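PDB 4BMD: S-M checkpoint control protein rad4 from Schizosaccharomyces pombe, which is essential for DNA replication and for the checkpoint coupling S and M phases, acting as a BRCT-repeat signalling adaptor that assembles the DNA damage checkpoint apparatus. Local coordinates for residues A[91-96]-A[181-186]; A[123-128]-A[177-182]; A[105-110]-A[127-132]. One frame throughout, in Å; residues are numbered along the deposited sequence.

How the contacts relate
Contacts 2 and 3 lie in the buried core of BRCT 4, whereas contact 1, only partly buried, joins the loop after helix 74-82 to that repeat. Contacts 1 and 2 both use helix 177-185, and contacts 2 and 3 both use helix 119-131, so the three run on from one another: Leu94 of contact 1 touches Trp180 and Ala128, and Leu179 of contact 2 touches Leu129 and Phe107 of contact 3. None has a hydrogen bond across its segments. Contact 2 is leucine and tryptophan alone, contact 3 adds a phenylalanine against a backbone carbonyl, and contact 1 sets one methyl against an isoleucine and the CG of a glutamine, with the polar bonds lying elsewhere.

Contact 1: residues A[91-96]-A[181-186]; sequences EHALAK and NIIQSG
Ala93 points its CB toward helix 177-185 and meets two neighbouring side chains there. CG2 of Ile183 approaches this methyl to 4.1 Å, and CG of Gln184 comes equally near. One is a methyl branch, the other a chain methylene. Ile183 bears CG1 beside its own backbone N (chi1 -66°), which leaves CG2 anti to that N and facing Ala93, where it also lies near the carbonyl O of Ala93. Gln184 instead lays its CG methylene against the methyl. Carbon meets carbon at the side chains, and the buried Ile183 also packs on Phe98 and Leu132. Here the loop after helix 74-82, in the C-terminal part of the BRCT 3 region, passes across the last helix of BRCT 4, so the contact lies at the junction of the two repeats. The turn carrying Ala93 is tied to His92: the backbone N of Leu94 donates to ND1 of His92 over 3.1 Å, nearly straight at 160° though tilted somewhat from the ring plane, which would leave ND1 without a proton. Ala95 N bonds back to O of His92, and NZ of Lys96 curls round to the same oxygen in a weak bond. The His92 ring meets Trp180 edge-to-face, and the backbone N of Ala93 is hydrogen-bonded to a MES molecule, probably from the crystallisation liquor. In the helix, the carbonyl O of Asn181 is gripped twice by Ser185, by its backbone N and by OG at 2.6 Å. Gly186 then leaves the helix with positive phi, a conformation in which a side chain would collide with the carbonyl O of Ser185.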
ATOM      1  N   GLU A  91      -5.537   7.886   6.734  1.00 51.87           N
ATOM      2  CA  GLU A  91      -4.423   8.747   6.346  1.00 56.96           C
ATOM      3  C   GLU A  91      -3.628   8.203   5.159  1.00 58.02           C
ATOM      4  O   GLU A  91      -3.015   8.968   4.415  1.00 67.08           O
ATOM      5  CB  GLU A  91      -3.496   9.011   7.535  1.00 64.19           C
ATOM      6  CG  GLU A  91      -4.156   9.776   8.671  1.00 68.65           C
ATOM      7  CD  GLU A  91      -3.156  10.277   9.694  1.00 70.10           C
ATOM      8  OE1 GLU A  91      -1.957  10.377   9.357  1.00 74.32           O
ATOM      9  OE2 GLU A  91      -3.567  10.570  10.836  1.00 77.63           O
ATOM     10  N   HIS A  92      -3.636   6.884   4.983  1.00 46.71           N
ATOM     11  CA  HIS A  92      -2.943   6.274   3.852  1.00 42.00           C
ATOM     12  C   HIS A  92      -3.731   5.109   3.257  1.00 40.73           C
ATOM     13  O   HIS A  92      -4.194   4.223   3.977  1.00 46.26           O
ATOM     14  CB  HIS A  92      -1.536   5.824   4.246  1.00 38.83           C
ATOM     15  CG  HIS A  92      -0.608   5.670   3.083  1.00 47.49           C
ATOM     16  ND1 HIS A  92      -0.622   4.564   2.260  1.00 47.36           N
ATOM     17  CD2 HIS A  92       0.355   6.488   2.596  1.00 50.60           C
ATOM     18  CE1 HIS A  92       0.296   4.706   1.320  1.00 45.96           C
ATOM     19  NE2 HIS A  92       0.903   5.865   1.503  1.00 44.31           N
ATOM     20  N   ALA A  93      -3.864   5.114   1.934  1.00 34.39           N
ATOM     21  CA  ALA A  93      -4.691   4.140   1.227  1.00 31.35           C
ATOM     22  C   ALA A  93      -4.188   2.703   1.349  1.00 37.56           C
ATOM     23  O   ALA A  93      -4.965   1.756   1.231  1.00 36.40           O
ATOM     24  CB  ALA A  93      -4.825   4.532  -0.239  1.00 34.12           C
ATOM     25  N   LEU A  94      -2.889   2.543   1.581  1.00 28.81           N
ATOM     26  CA  LEU A  94      -2.295   1.213   1.671  1.00 38.42           C
ATOM     27  C   LEU A  94      -2.387   0.631   3.080  1.00 36.37           C
ATOM     28  O   LEU A  94      -2.091  -0.544   3.294  1.00 37.48           O
ATOM     29  CB  LEU A  94      -0.836   1.240   1.205  1.00 35.79           C
ATOM     30  CG  LEU A  94      -0.600   1.573  -0.270  1.00 33.05           C
ATOM     31  CD1 LEU A  94       0.886   1.586  -0.590  1.00 38.36           C
ATOM     32  CD2 LEU A  94      -1.331   0.589  -1.168  1.00 32.72           C
ATOM     33  N   ALA A  95      -2.797   1.456   4.038  1.00 38.73           N
ATOM     34  CA  ALA A  95      -2.912   1.017   5.424  1.00 39.04           C
ATOM     35  C   ALA A  95      -4.274   0.380   5.689  1.00 40.50           C
ATOM     36  O   ALA A  95      -4.520  -0.165   6.764  1.00 41.03           O
ATOM     37  CB  ALA A  95      -2.668   2.180   6.373  1.00 42.82           C
ATOM     38  N   LYS A  96      -5.156   0.463   4.699  1.00 34.31           N
ATOM     39  CA  LYS A  96      -6.468  -0.167   4.773  1.00 35.14           C
ATOM     40  C   LYS A  96      -6.513  -1.343   3.809  1.00 43.73           C
ATOM     41  O   LYS A  96      -5.682  -1.430   2.905  1.00 41.14           O
ATOM     42  CB  LYS A  96      -7.559   0.839   4.402  1.00 44.32           C
ATOM     43  CG  LYS A  96      -7.850   1.866   5.472  1.00 55.84           C
ATOM     44  CD  LYS A  96      -8.950   2.818   5.029  1.00 75.31           C
ATOM     45  CE  LYS A  96      -8.554   3.576   3.770  1.00 70.77           C
ATOM     46  NZ  LYS A  96      -7.332   4.404   3.979  1.00 55.09           N
ATOM     47  N   ASN A 181      -6.265   6.556  -6.975  1.00 21.90           N
ATOM     48  CA  ASN A 181      -7.662   6.553  -7.395  1.00 25.48           C
ATOM     49  C   ASN A 181      -8.167   5.143  -7.679  1.00 26.57           C
ATOM     50  O   ASN A 181      -9.307   4.811  -7.365  1.00 26.81           O
ATOM     51  CB  ASN A 181      -7.865   7.439  -8.626  1.00 27.29           C
ATOM     52  CG  ASN A 181      -7.649   8.908  -8.326  1.00 29.35           C
ATOM     53  OD1 ASN A 181      -7.827   9.356  -7.193  1.00 32.90           O
ATOM     54  ND2 ASN A 181      -7.261   9.669  -9.344  1.00 24.24           N
ATOM     55  N   ILE A 182      -7.311   4.319  -8.274  1.00 24.47           N
ATOM     56  CA  ILE A 182      -7.653   2.927  -8.546  1.00 24.13           C
ATOM     57  C   ILE A 182      -7.791   2.143  -7.243  1.00 30.24           C
ATOM     58  O   ILE A 182      -8.750   1.393  -7.057  1.00 30.26           O
ATOM     59  CB  ILE A 182      -6.600   2.255  -9.450  1.00 29.82           C
ATOM     60  CG1 ILE A 182      -6.597   2.910 -10.834  1.00 25.79           C
ATOM     61  CG2 ILE A 182      -6.864   0.759  -9.570  1.00 21.76           C
ATOM     62  CD1 ILE A 182      -5.644   2.265 -11.813  1.00 21.68           C
ATOM     63  N   ILE A 183      -6.831   2.330  -6.343  1.00 28.02           N
ATOM     64  CA  ILE A 183      -6.838   1.662  -5.045  1.00 30.71           C
ATOM     65  C   ILE A 183      -8.072   2.032  -4.228  1.00 32.75           C
ATOM     66  O   ILE A 183      -8.759   1.160  -3.695  1.00 36.01           O
ATOM     67  CB  ILE A 183      -5.576   2.017  -4.230  1.00 29.55           C
ATOM     68  CG1 ILE A 183      -4.328   1.447  -4.900  1.00 29.26           C
ATOM     69  CG2 ILE A 183      -5.690   1.493  -2.810  1.00 39.05           C
ATOM     70  CD1 ILE A 183      -4.317  -0.055  -4.973  1.00 49.12           C
ATOM     71  N   GLN A 184      -8.350   3.328  -4.143  1.00 30.46           N
ATOM     72  CA  GLN A 184      -9.452   3.827  -3.327  1.00 32.07           C
ATOM     73  C   GLN A 184     -10.823   3.477  -3.898  1.00 30.04           C
ATOM     74  O   GLN A 184     -11.726   3.095  -3.156  1.00 45.29           O
ATOM     75  CB  GLN A 184      -9.327   5.339  -3.128  1.00 32.73           C
ATOM     76  CG  GLN A 184      -8.168   5.750  -2.231  1.00 37.23           C
ATOM     77  CD  GLN A 184      -8.025   7.254  -2.115  1.00 49.95           C
ATOM     78  OE1 GLN A 184      -7.545   7.916  -3.036  1.00 53.48           O
ATOM     79  NE2 GLN A 184      -8.443   7.802  -0.980  1.00 44.76           N
ATOM     80  N   SER A 185     -10.977   3.606  -5.212  1.00 30.02           N
ATOM     81  CA  SER A 185     -12.257   3.325  -5.857  1.00 26.05           C
ATOM     82  C   SER A 185     -12.472   1.828  -6.051  1.00 32.09           C
ATOM     83  O   SER A 185     -13.607   1.353  -6.063  1.00 40.01           O
ATOM     84  CB  SER A 185     -12.359   4.047  -7.202  1.00 29.94           C
ATOM     85  OG  SER A 185     -11.410   3.541  -8.124  1.00 29.50           O
ATOM     86  N   GLY A 186     -11.379   1.089  -6.207  1.00 34.33           N
ATOM     87  CA  GLY A 186     -11.453  -0.347  -6.403  1.00 25.30           C
ATOM     88  C   GLY A 186     -11.673  -0.733  -7.852  1.00 32.18           C
ATOM     89  O   GLY A 186     -11.892  -1.903  -8.166  1.00 31.49           O
TER

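Contact 2: residues A[123-128]-A[177-182]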
ATOM      1  N   SER A 123       8.520   0.710  -0.240  1.00 37.55           N
ATOM      2  CA  SER A 123       8.478  -0.724   0.015  1.00 39.70           C
ATOM      3  C   SER A 123       7.056  -1.272  -0.068  1.00 33.02           C
ATOM      4  O   SER A 123       6.816  -2.302  -0.696  1.00 35.49           O
ATOM      5  CB  SER A 123       9.083  -1.040   1.384  1.00 40.06           C
ATOM      6  OG  SER A 123       9.082  -2.435   1.630  1.00 53.57           O
ATOM      7  N   HIS A 124       6.118  -0.576   0.567  1.00 30.91           N
ATOM      8  CA  HIS A 124       4.718  -0.981   0.550  1.00 31.34           C
ATOM      9  C   HIS A 124       4.112  -0.856  -0.845  1.00 38.70           C
ATOM     10  O   HIS A 124       3.277  -1.669  -1.244  1.00 35.83           O
ATOM     11  CB  HIS A 124       3.906  -0.153   1.548  1.00 34.82           C
ATOM     12  CG  HIS A 124       4.222  -0.453   2.980  1.00 44.21           C
ATOM     13  ND1 HIS A 124       4.054   0.470   3.988  1.00 48.16           N
ATOM     14  CD2 HIS A 124       4.690  -1.577   3.572  1.00 31.53           C
ATOM     15  CE1 HIS A 124       4.410  -0.069   5.141  1.00 46.73           C
ATOM     16  NE2 HIS A 124       4.799  -1.313   4.917  1.00 42.11           N
ATOM     17  N   LEU A 125       4.538   0.166  -1.583  1.00 31.18           N
ATOM     18  CA  LEU A 125       4.022   0.400  -2.927  1.00 27.77           C
ATOM     19  C   LEU A 125       4.443  -0.706  -3.890  1.00 29.91           C
ATOM     20  O   LEU A 125       3.654  -1.134  -4.733  1.00 37.09           O
ATOM     21  CB  LEU A 125       4.477   1.761  -3.451  1.00 30.48           C
ATOM     22  CG  LEU A 125       3.793   2.229  -4.735  1.00 35.32           C
ATOM     23  CD1 LEU A 125       2.285   2.196  -4.562  1.00 37.71           C
ATOM     24  CD2 LEU A 125       4.258   3.624  -5.108  1.00 33.36           C
ATOM     25  N   LYS A 126       5.685  -1.162  -3.763  1.00 33.74           N
ATOM     26  CA  LYS A 126       6.181  -2.267  -4.577  1.00 31.11           C
ATOM     27  C   LYS A 126       5.358  -3.525  -4.333  1.00 31.74           C
ATOM     28  O   LYS A 126       4.921  -4.186  -5.277  1.00 31.67           O
ATOM     29  CB  LYS A 126       7.651  -2.555  -4.268  1.00 36.09           C
ATOM     30  CG  LYS A 126       8.620  -1.482  -4.730  1.00 42.47           C
ATOM     31  CD  LYS A 126      10.056  -1.887  -4.434  1.00 48.34           C
ATOM     32  CE  LYS A 126      11.043  -0.845  -4.936  1.00 68.64           C
ATOM     33  NZ  LYS A 126      12.452  -1.219  -4.632  1.00 63.53           N
ATOM     34  N   LYS A 127       5.146  -3.845  -3.061  1.00 27.45           N
ATOM     35  CA  LYS A 127       4.394  -5.035  -2.680  1.00 34.43           C
ATOM     36  C   LYS A 127       2.941  -4.929  -3.123  1.00 27.58           C
ATOM     37  O   LYS A 127       2.343  -5.914  -3.558  1.00 30.69           O
ATOM     38  CB  LYS A 127       4.477  -5.254  -1.169  1.00 36.34           C
ATOM     39  CG  LYS A 127       5.891  -5.487  -0.663  1.00 44.36           C
ATOM     40  CD  LYS A 127       5.943  -5.568   0.855  1.00 43.53           C
ATOM     41  CE  LYS A 127       7.358  -5.851   1.336  1.00 51.44           C
ATOM     42  NZ  LYS A 127       7.458  -5.845   2.820  1.00 78.79           N
ATOM     43  N   ALA A 128       2.382  -3.729  -3.011  1.00 29.14           N
ATOM     44  CA  ALA A 128       1.007  -3.485  -3.428  1.00 32.05           C
ATOM     45  C   ALA A 128       0.845  -3.732  -4.923  1.00 28.92           C
ATOM     46  O   ALA A 128      -0.058  -4.450  -5.346  1.00 32.90           O
ATOM     47  CB  ALA A 128       0.587  -2.070  -3.073  1.00 29.88           C
ATOM     48  N   ALA A 177      -1.400   9.815  -8.378  1.00 25.53           N
ATOM     49  CA  ALA A 177      -2.818   9.987  -8.058  1.00 33.32           C
ATOM     50  C   ALA A 177      -3.686   8.997  -8.830  1.00 31.28           C
ATOM     51  O   ALA A 177      -4.693   8.509  -8.319  1.00 29.96           O
ATOM     52  CB  ALA A 177      -3.261  11.416  -8.339  1.00 22.33           C
ATOM     53  N   TRP A 178      -3.276   8.703 -10.059  1.00 21.76           N
ATOM     54  CA  TRP A 178      -3.929   7.694 -10.880  1.00 24.25           C
ATOM     55  C   TRP A 178      -4.021   6.352 -10.157  1.00 33.05           C
ATOM     56  O   TRP A 178      -5.066   5.699 -10.174  1.00 34.13           O
ATOM     57  CB  TRP A 178      -3.175   7.530 -12.198  1.00 21.52           C
ATOM     58  CG  TRP A 178      -3.553   6.306 -12.971  1.00 27.57           C
ATOM     59  CD1 TRP A 178      -4.675   6.127 -13.724  1.00 24.64           C
ATOM     60  CD2 TRP A 178      -2.799   5.093 -13.079  1.00 27.89           C
ATOM     61  NE1 TRP A 178      -4.671   4.875 -14.290  1.00 28.93           N
ATOM     62  CE2 TRP A 178      -3.529   4.220 -13.910  1.00 30.30           C
ATOM     63  CE3 TRP A 178      -1.580   4.660 -12.552  1.00 20.97           C
ATOM     64  CZ2 TRP A 178      -3.081   2.940 -14.225  1.00 27.70           C
ATOM     65  CZ3 TRP A 178      -1.137   3.386 -12.866  1.00 25.56           C
ATOM     66  CH2 TRP A 178      -1.885   2.542 -13.695  1.00 24.43           C
ATOM     67  N   LEU A 179      -2.931   5.947  -9.514  1.00 29.08           N
ATOM     68  CA  LEU A 179      -2.907   4.676  -8.801  1.00 23.59           C
ATOM     69  C   LEU A 179      -3.713   4.731  -7.508  1.00 28.69           C
ATOM     70  O   LEU A 179      -4.417   3.777  -7.173  1.00 30.48           O
ATOM     71  CB  LEU A 179      -1.473   4.234  -8.509  1.00 30.13           C
ATOM     72  CG  LEU A 179      -1.366   2.917  -7.737  1.00 29.30           C
ATOM     73  CD1 LEU A 179      -2.001   1.776  -8.523  1.00 23.37           C
ATOM     74  CD2 LEU A 179       0.077   2.602  -7.397  1.00 27.59           C
ATOM     75  N   TRP A 180      -3.607   5.839  -6.779  1.00 24.29           N
ATOM     76  CA  TRP A 180      -4.379   5.999  -5.550  1.00 25.81           C
ATOM     77  C   TRP A 180      -5.876   5.969  -5.847  1.00 27.73           C
ATOM     78  O   TRP A 180      -6.659   5.423  -5.071  1.00 31.02           O
ATOM     79  CB  TRP A 180      -4.018   7.296  -4.816  1.00 27.13           C
ATOM     80  CG  TRP A 180      -2.580   7.418  -4.377  1.00 31.22           C
ATOM     81  CD1 TRP A 180      -1.780   8.517  -4.512  1.00 34.39           C
ATOM     82  CD2 TRP A 180      -1.776   6.418  -3.730  1.00 29.55           C
ATOM     83  NE1 TRP A 180      -0.535   8.268  -3.989  1.00 31.30           N
ATOM     84  CE2 TRP A 180      -0.505   6.986  -3.505  1.00 33.36           C
ATOM     85  CE3 TRP A 180      -2.005   5.101  -3.319  1.00 33.52           C
ATOM     86  CZ2 TRP A 180       0.531   6.282  -2.892  1.00 37.63           C
ATOM     87  CZ3 TRP A 180      -0.974   4.403  -2.711  1.00 30.71           C
ATOM     88  CH2 TRP A 180       0.277   4.996  -2.503  1.00 31.09           C
ATOM     89  N   ASN A 181      -6.265   6.556  -6.975  1.00 21.90           N
ATOM     90  CA  ASN A 181      -7.662   6.553  -7.395  1.00 25.48           C
ATOM     91  C   ASN A 181      -8.167   5.143  -7.679  1.00 26.57           C
ATOM     92  O   ASN A 181      -9.307   4.811  -7.365  1.00 26.81           O
ATOM     93  CB  ASN A 181      -7.865   7.439  -8.626  1.00 27.29           C
ATOM     94  CG  ASN A 181      -7.649   8.908  -8.326  1.00 29.35           C
ATOM     95  OD1 ASN A 181      -7.827   9.356  -7.193  1.00 32.90           O
ATOM     96  ND2 ASN A 181      -7.261   9.669  -9.344  1.00 24.24           N
ATOM     97  N   ILE A 182      -7.311   4.319  -8.274  1.00 24.47           N
ATOM     98  CA  ILE A 182      -7.653   2.927  -8.546  1.00 24.13           C
ATOM     99  C   ILE A 182      -7.791   2.143  -7.243  1.00 30.24           C
ATOM    100  O   ILE A 182      -8.750   1.393  -7.057  1.00 30.26           O
ATOM    101  CB  ILE A 182      -6.600   2.255  -9.450  1.00 29.82           C
ATOM    102  CG1 ILE A 182      -6.597   2.910 -10.834  1.00 25.79           C
ATOM    103  CG2 ILE A 182      -6.864   0.759  -9.570  1.00 21.76           C
ATOM    104  CD1 ILE A 182      -5.644   2.265 -11.813  1.00 21.68           C
TER
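In the BRCT fold the first and last helices pack together on one side of the parallel four-stranded sheet, and in BRCT 4 these are helices 119-131 and 177-185. Leu125 carries the touch between them. Its CD1 reaches CD2 of Leu179 at 3.6 Å and, with the same methyl, comes to 4.0 Å from CH2 of Trp180, at the far end of the indole, which it approaches obliquely. Both leucines hold CG anti to the backbone N (chi1 -169° at Leu125, 179° at Leu179), which directs each toward the other helix, so that their ends overlap as the two chains run in opposing senses. These tips span a wide separation: the nearest CA atoms, of Leu125 and Leu179, are 10.0 Å apart. Leu179 packs further on Leu148 of strand 146-149, and Leu125 on Phe117. On the flank of helix 119-131 toward BRCT 3, His124 stacks on Trp75 and bonds through NE2 to Glu78. With carbon alone meeting carbon, the helices are held here by shape and by exclusion of water, and no polar bond fixes the orientation of the leucine side chains.

Contact 3: residues A[105-110]-A[127-132]; sequences PYFNGL and KALTIL
The Phe107 ring takes CB of Leu132 over one face, at 4.0 Å from its CD2, while CD2 of Leu129 approaches obliquely, 4.2 Å from CE1. Phe188 meets the same phenylalanine in a T-shaped (edge-to-face) arrangement. Leu132 lies alongside Phe107, its chain running in the same sense; Leu129 comes in roughly perpendicular. The ring reaches this place because CG stands beside the backbone N, anti to the carbonyl carbon (chi1 -76°). At its root the packing is closer and partly polar: CB of Phe107 lies 3.2 Å from the carbonyl O of Leu132, which also lies near CG and CD2, and no hydrogen bond joins the segments. Replacing Phe107 with alanine would probably open a gap beside Leu132 and Leu129 and leave Phe188 without its T-shaped partner. After Phe107 the chain reverses in a type II beta turn, closed by Leu110 N bonding to O of Phe107 over 3.1 Å; at Gly109, with phi 88°, a side chain would run into the carbonyl O of Asn108. The turn leads into strand 111-115, and Leu110 is already backbone-bonded to Val135. The short helix 104-107 thus packs against the C-terminal part of helix 119-131. Leu179 and Ile182 of helix 177-185 also touch the Phe107 ring, and Leu129 touches Ile112 and Leu114 of strand 111-115 and Val136 of strand 135-137.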
ATOM      1  N   PRO A 105      -6.265  -8.810 -13.523  1.00 35.32           N
ATOM      2  CA  PRO A 105      -6.110  -8.938 -14.980  1.00 34.37           C
ATOM      3  C   PRO A 105      -5.773  -7.614 -15.664  1.00 36.45           C
ATOM      4  O   PRO A 105      -5.279  -7.614 -16.791  1.00 34.91           O
ATOM      5  CB  PRO A 105      -7.490  -9.420 -15.441  1.00 27.63           C
ATOM      6  CG  PRO A 105      -8.110 -10.024 -14.234  1.00 41.82           C
ATOM      7  CD  PRO A 105      -7.617  -9.205 -13.089  1.00 33.09           C
ATOM      8  N   TYR A 106      -6.037  -6.503 -14.985  1.00 36.89           N
ATOM      9  CA  TYR A 106      -5.769  -5.184 -15.541  1.00 32.59           C
ATOM     10  C   TYR A 106      -4.309  -4.760 -15.373  1.00 32.86           C
ATOM     11  O   TYR A 106      -3.749  -4.094 -16.242  1.00 32.72           O
ATOM     12  CB  TYR A 106      -6.698  -4.144 -14.916  1.00 28.75           C
ATOM     13  CG  TYR A 106      -8.154  -4.322 -15.281  1.00 34.63           C
ATOM     14  CD1 TYR A 106      -8.668  -3.775 -16.450  1.00 41.47           C
ATOM     15  CD2 TYR A 106      -9.016  -5.032 -14.456  1.00 31.17           C
ATOM     16  CE1 TYR A 106      -9.998  -3.931 -16.789  1.00 37.50           C
ATOM     17  CE2 TYR A 106     -10.349  -5.193 -14.788  1.00 46.59           C
ATOM     18  CZ  TYR A 106     -10.833  -4.640 -15.955  1.00 44.74           C
ATOM     19  OH  TYR A 106     -12.159  -4.797 -16.291  1.00 54.33           O
ATOM     20  N   PHE A 107      -3.699  -5.141 -14.254  1.00 28.95           N
ATOM     21  CA  PHE A 107      -2.300  -4.807 -13.998  1.00 32.13           C
ATOM     22  C   PHE A 107      -1.350  -5.823 -14.619  1.00 36.34           C
ATOM     23  O   PHE A 107      -0.147  -5.581 -14.713  1.00 33.49           O
ATOM     24  CB  PHE A 107      -2.026  -4.704 -12.496  1.00 28.48           C
ATOM     25  CG  PHE A 107      -2.534  -3.438 -11.868  1.00 30.74           C
ATOM     26  CD1 PHE A 107      -1.769  -2.283 -11.891  1.00 30.37           C
ATOM     27  CD2 PHE A 107      -3.770  -3.406 -11.246  1.00 29.79           C
ATOM     28  CE1 PHE A 107      -2.230  -1.117 -11.312  1.00 23.06           C
ATOM     29  CE2 PHE A 107      -4.237  -2.243 -10.664  1.00 26.66           C
ATOM     30  CZ  PHE A 107      -3.466  -1.097 -10.698  1.00 32.28           C
ATOM     31  N   ASN A 108      -1.895  -6.961 -15.036  1.00 41.11           N
ATOM     32  CA  ASN A 108      -1.093  -8.033 -15.618  1.00 34.92           C
ATOM     33  C   ASN A 108      -0.344  -7.609 -16.875  1.00 38.50           C
ATOM     34  O   ASN A 108      -0.925  -7.027 -17.792  1.00 45.47           O
ATOM     35  CB  ASN A 108      -1.968  -9.251 -15.919  1.00 43.43           C
ATOM     36  CG  ASN A 108      -1.628 -10.440 -15.047  1.00 54.91           C
ATOM     37  OD1 ASN A 108      -2.193 -10.615 -13.967  1.00 56.49           O
ATOM     38  ND2 ASN A 108      -0.695 -11.265 -15.509  1.00 63.75           N
ATOM     39  N   GLY A 109       0.952  -7.903 -16.910  1.00 36.29           N
ATOM     40  CA  GLY A 109       1.778  -7.586 -18.061  1.00 39.29           C
ATOM     41  C   GLY A 109       2.384  -6.198 -17.998  1.00 41.80           C
ATOM     42  O   GLY A 109       3.284  -5.870 -18.770  1.00 42.06           O
ATOM     43  N   LEU A 110       1.891  -5.378 -17.077  1.00 43.14           N
ATOM     44  CA  LEU A 110       2.376  -4.011 -16.939  1.00 30.12           C
ATOM     45  C   LEU A 110       3.701  -3.944 -16.191  1.00 26.79           C
ATOM     46  O   LEU A 110       3.804  -4.377 -15.044  1.00 30.94           O
ATOM     47  CB  LEU A 110       1.339  -3.134 -16.234  1.00 24.47           C
ATOM     48  CG  LEU A 110       0.021  -2.883 -16.968  1.00 41.27           C
ATOM     49  CD1 LEU A 110      -0.875  -1.970 -16.148  1.00 27.39           C
ATOM     50  CD2 LEU A 110       0.274  -2.293 -18.348  1.00 30.96           C
ATOM     51  N   LYS A 127       5.146  -3.845  -3.061  1.00 27.45           N
ATOM     52  CA  LYS A 127       4.394  -5.035  -2.680  1.00 34.43           C
ATOM     53  C   LYS A 127       2.941  -4.929  -3.123  1.00 27.58           C
ATOM     54  O   LYS A 127       2.343  -5.914  -3.558  1.00 30.69           O
ATOM     55  CB  LYS A 127       4.477  -5.254  -1.169  1.00 36.34           C
ATOM     56  CG  LYS A 127       5.891  -5.487  -0.663  1.00 44.36           C
ATOM     57  CD  LYS A 127       5.943  -5.568   0.855  1.00 43.53           C
ATOM     58  CE  LYS A 127       7.358  -5.851   1.336  1.00 51.44           C
ATOM     59  NZ  LYS A 127       7.458  -5.845   2.820  1.00 78.79           N
ATOM     60  N   ALA A 128       2.382  -3.729  -3.011  1.00 29.14           N
ATOM     61  CA  ALA A 128       1.007  -3.485  -3.428  1.00 32.05           C
ATOM     62  C   ALA A 128       0.845  -3.732  -4.923  1.00 28.92           C
ATOM     63  O   ALA A 128      -0.058  -4.450  -5.346  1.00 32.90           O
ATOM     64  CB  ALA A 128       0.587  -2.070  -3.073  1.00 29.88           C
ATOM     65  N   LEU A 129       1.731  -3.142  -5.718  1.00 26.40           N
ATOM     66  CA  LEU A 129       1.678  -3.290  -7.169  1.00 29.50           C
ATOM     67  C   LEU A 129       1.949  -4.724  -7.608  1.00 32.37           C
ATOM     68  O   LEU A 129       1.447  -5.171  -8.640  1.00 32.15           O
ATOM     69  CB  LEU A 129       2.667  -2.335  -7.842  1.00 26.35           C
ATOM     70  CG  LEU A 129       2.256  -0.863  -7.874  1.00 22.30           C
ATOM     71  CD1 LEU A 129       3.412   0.013  -8.326  1.00 19.18           C
ATOM     72  CD2 LEU A 129       1.054  -0.677  -8.786  1.00 25.15           C
ATOM     73  N   THR A 130       2.743  -5.444  -6.822  1.00 28.14           N
ATOM     74  CA  THR A 130       3.088  -6.824  -7.147  1.00 27.50           C
ATOM     75  C   THR A 130       1.891  -7.759  -6.993  1.00 31.73           C
ATOM     76  O   THR A 130       1.582  -8.531  -7.900  1.00 33.43           O
ATOM     77  CB  THR A 130       4.266  -7.334  -6.293  1.00 38.17           C
ATOM     78  OG1 THR A 130       5.411  -6.498  -6.508  1.00 27.13           O
ATOM     79  CG2 THR A 130       4.620  -8.763  -6.670  1.00 25.82           C
ATOM     80  N   ILE A 131       1.214  -7.687  -5.850  1.00 27.46           N
ATOM     81  CA  ILE A 131       0.049  -8.538  -5.612  1.00 40.35           C
ATOM     82  C   ILE A 131      -1.122  -8.155  -6.511  1.00 35.92           C
ATOM     83  O   ILE A 131      -2.010  -8.967  -6.766  1.00 38.53           O
ATOM     84  CB  ILE A 131      -0.404  -8.520  -4.133  1.00 41.28           C
ATOM     85  CG1 ILE A 131      -0.759  -7.100  -3.693  1.00 40.80           C
ATOM     86  CG2 ILE A 131       0.671  -9.107  -3.234  1.00 45.58           C
ATOM     87  CD1 ILE A 131      -1.235  -7.011  -2.262  1.00 44.10           C
ATOM     88  N   LEU A 132      -1.118  -6.916  -6.995  1.00 34.76           N
ATOM     89  CA  LEU A 132      -2.162  -6.451  -7.901  1.00 28.34           C
ATOM     90  C   LEU A 132      -1.956  -6.970  -9.321  1.00 36.98           C
ATOM     91  O   LEU A 132      -2.804  -6.768 -10.188  1.00 35.82           O
ATOM     92  CB  LEU A 132      -2.246  -4.925  -7.897  1.00 29.81           C
ATOM     93  CG  LEU A 132      -2.909  -4.303  -6.667  1.00 35.86           C
ATOM     94  CD1 LEU A 132      -2.791  -2.792  -6.712  1.00 25.57           C
ATOM     95  CD2 LEU A 132      -4.366  -4.730  -6.560  1.00 32.91           C
TER